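Local coordinates for protein 2-hydroxyisobutyryl-CoA synthetase (Aquincola tertiaricarbonis, PDB 6HDY) that belongs to the ANL superfamily of AMP-binding enzymes, built from a large N-terminal part and a smaller C-terminal domain, at residues V19-N24 with P36-M41. Sequence-based numbering, arbitrary orientation.
Sequences VEYDEN and PRRETM
Tyr21 and Arg38 reach for each other from opposite directions and are the only pair within 4.5 Å, across backbones whose nearest CA atoms, those of the same two residues, stand 13.9 Å apart. Arg38 NH1 gives a weak, strongly bent hydrogen bond to Tyr21 OH, 3.2 Å long with an N-H...O angle of 121°; Arg38 NH2 lies 3.3 Å from Tyr21 OH. Arg38 NH1 comes in at the edge of the phenol, near the ring plane, and is 3.9 Å from Tyr21 CE1. The hydroxyl meets the guanidinium obliquely, the two flat groups being 25° apart. A bend at chi3 (70°) turns the end of the otherwise extended Arg38 chain.

Stronger partners fix both polar ends. Glu331 takes a salt bridge from Arg38 NH2 and is hydrogen-bonded to Tyr21 OH, while Arg38 NE pairs with Asp302; the two carboxylates would be expected to keep the buried guanidinium charged. This polar cluster joins the loop 19-24 and the short helix 36-40 to Asp302 and Glu331, in the N-terminal part of an ANL-superfamily enzyme; the centre of the contact lies about 23 Å from the centre of the chain.

Within segment 19-24, Val19 CG2 sits 3.7 Å above one face of the Tyr21 ring, toward its rim, while Val19 and Tyr21 touch Ala146 and Asn149, respectively, on helix 141-157.

Local hydrogen bonds shape each segment. Asp22 OD1 accepts from Asn24 N at 2.8 Å, forming an Asx turn. In the helix, Thr40 N and Thr40 OG1 approach Pro36 O from opposite faces of its carbonyl plane, the hydroxyl at 2.7 Å.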
loop_
_atom_site.group_PDB
_atom_site.type_symbol
_atom_site.label_atom_id
_atom_site.label_comp_id
_atom_site.label_asym_id
_atom_site.label_seq_id
_atom_site.Cartn_x
_atom_site.Cartn_y
_atom_site.Cartn_z
ATOM N N VAL A 19 -2.553 -26.779 5.910
ATOM C CA VAL A 19 -3.817 -26.239 6.426
ATOM C C VAL A 19 -4.744 -25.762 5.257
ATOM O O VAL A 19 -4.261 -25.445 4.175
ATOM C CB VAL A 19 -3.537 -25.163 7.512
ATOM C CG1 VAL A 19 -3.233 -23.801 6.886
ATOM C CG2 VAL A 19 -4.670 -25.079 8.529
ATOM N N GLU A 20 -6.063 -25.763 5.487
ATOM C CA GLU A 20 -7.080 -25.436 4.494
ATOM C C GLU A 20 -8.363 -24.956 5.169
ATOM O O GLU A 20 -9.369 -25.676 5.206
ATOM C CB GLU A 20 -7.375 -26.689 3.636
ATOM C CG GLU A 20 -7.000 -26.491 2.177
ATOM C CD GLU A 20 -8.084 -26.817 1.167
ATOM O OE1 GLU A 20 -8.358 -25.959 0.298
ATOM O OE2 GLU A 20 -8.666 -27.924 1.249
ATOM N N TYR A 21 -8.332 -23.727 5.663
ATOM C CA TYR A 21 -9.426 -23.113 6.410
ATOM C C TYR A 21 -10.717 -22.826 5.647
ATOM O O TYR A 21 -10.679 -22.300 4.539
ATOM C CB TYR A 21 -8.950 -21.815 7.058
ATOM C CG TYR A 21 -7.988 -21.993 8.217
ATOM C CD1 TYR A 21 -8.413 -22.546 9.425
ATOM C CD2 TYR A 21 -6.683 -21.506 8.144
ATOM C CE1 TYR A 21 -7.534 -22.704 10.495
ATOM C CE2 TYR A 21 -5.809 -21.616 9.221
ATOM C CZ TYR A 21 -6.239 -22.211 10.399
ATOM O OH TYR A 21 -5.383 -22.278 11.468
ATOM N N ASP A 22 -11.869 -23.101 6.295
ATOM C CA ASP A 22 -13.199 -22.758 5.798
ATOM C C ASP A 22 -13.264 -21.219 5.834
ATOM O O ASP A 22 -13.242 -20.607 6.905
ATOM C CB ASP A 22 -14.310 -23.395 6.683
ATOM C CG ASP A 22 -15.757 -22.983 6.382
ATOM O OD1 ASP A 22 -15.971 -22.158 5.454
ATOM O OD2 ASP A 22 -16.673 -23.469 7.085
ATOM N N GLU A 23 -13.303 -20.613 4.639
ATOM C CA GLU A 23 -13.357 -19.177 4.402
ATOM C C GLU A 23 -14.688 -18.555 4.846
ATOM O O GLU A 23 -14.759 -17.340 5.025
ATOM C CB GLU A 23 -13.076 -18.877 2.911
ATOM C CG GLU A 23 -11.656 -19.194 2.442
ATOM C CD GLU A 23 -10.534 -18.409 3.106
ATOM O OE1 GLU A 23 -9.423 -18.968 3.247
ATOM O OE2 GLU A 23 -10.766 -17.244 3.500
ATOM N N ASN A 24 -15.730 -19.381 5.047
ATOM C CA ASN A 24 -17.052 -18.902 5.454
ATOM C C ASN A 24 -17.334 -18.991 6.944
ATOM O O ASN A 24 -18.372 -18.502 7.390
ATOM C CB ASN A 24 -18.153 -19.607 4.652
ATOM C CG ASN A 24 -18.089 -19.215 3.203
ATOM O OD1 ASN A 24 -18.001 -18.021 2.858
ATOM N ND2 ASN A 24 -17.985 -20.212 2.343
ATOM N N PRO A 36 -12.380 -22.038 20.160
ATOM C CA PRO A 36 -12.381 -22.398 21.590
ATOM C C PRO A 36 -11.424 -23.527 21.986
ATOM O O PRO A 36 -10.701 -23.359 22.968
ATOM C CB PRO A 36 -13.851 -22.765 21.869
ATOM C CG PRO A 36 -14.631 -21.986 20.836
ATOM C CD PRO A 36 -13.758 -21.955 19.618
ATOM N N ARG A 37 -11.396 -24.652 21.226
ATOM C CA ARG A 37 -10.532 -25.796 21.545
ATOM C C ARG A 37 -9.069 -25.461 21.478
ATOM O O ARG A 37 -8.424 -25.498 22.517
ATOM C CB ARG A 37 -10.854 -27.053 20.708
ATOM C CG ARG A 37 -10.015 -28.296 21.067
ATOM C CD ARG A 37 -10.284 -28.799 22.486
ATOM N NE ARG A 37 -9.467 -29.961 22.844
ATOM C CZ ARG A 37 -9.226 -30.349 24.097
ATOM N NH1 ARG A 37 -8.486 -31.428 24.334
ATOM N NH2 ARG A 37 -9.703 -29.649 25.120
ATOM N N ARG A 38 -8.550 -25.088 20.279
ATOM C CA ARG A 38 -7.137 -24.745 20.062
ATOM C C ARG A 38 -6.595 -23.711 21.062
ATOM O O ARG A 38 -5.481 -23.866 21.564
ATOM C CB ARG A 38 -6.910 -24.278 18.621
ATOM C CG ARG A 38 -6.979 -25.410 17.590
ATOM C CD ARG A 38 -7.003 -24.914 16.141
ATOM N NE ARG A 38 -5.723 -24.336 15.733
ATOM C CZ ARG A 38 -5.300 -24.220 14.477
ATOM N NH1 ARG A 38 -6.043 -24.669 13.475
ATOM N NH2 ARG A 38 -4.131 -23.649 14.216
ATOM N N GLU A 39 -7.430 -22.712 21.403
ATOM C CA GLU A 39 -7.107 -21.583 22.273
ATOM C C GLU A 39 -7.180 -21.848 23.789
ATOM O O GLU A 39 -6.414 -21.238 24.538
ATOM C CB GLU A 39 -7.998 -20.376 21.910
ATOM C CG GLU A 39 -7.812 -19.862 20.480
ATOM C CD GLU A 39 -8.658 -18.669 20.074
ATOM O OE1 GLU A 39 -8.862 -18.451 18.858
ATOM O OE2 GLU A 39 -9.098 -17.929 20.979
ATOM N N THR A 40 -8.127 -22.699 24.240
ATOM C CA THR A 40 -8.340 -22.945 25.654
ATOM C C THR A 40 -8.084 -24.399 26.101
ATOM O O THR A 40 -8.266 -24.657 27.274
ATOM C CB THR A 40 -9.752 -22.474 26.115
ATOM O OG1 THR A 40 -10.753 -23.384 25.661
ATOM C CG2 THR A 40 -10.089 -21.062 25.679
ATOM N N MET A 41 -7.648 -25.326 25.208
ATOM C CA MET A 41 -7.356 -26.731 25.574
ATOM C C MET A 41 -6.216 -26.878 26.600
ATOM O O MET A 41 -5.363 -25.993 26.643
ATOM C CB MET A 41 -7.010 -27.556 24.326
ATOM C CG MET A 41 -5.660 -27.220 23.691
ATOM S SD MET A 41 -5.568 -27.849 22.002
ATOM C CE MET A 41 -5.540 -29.618 22.304
#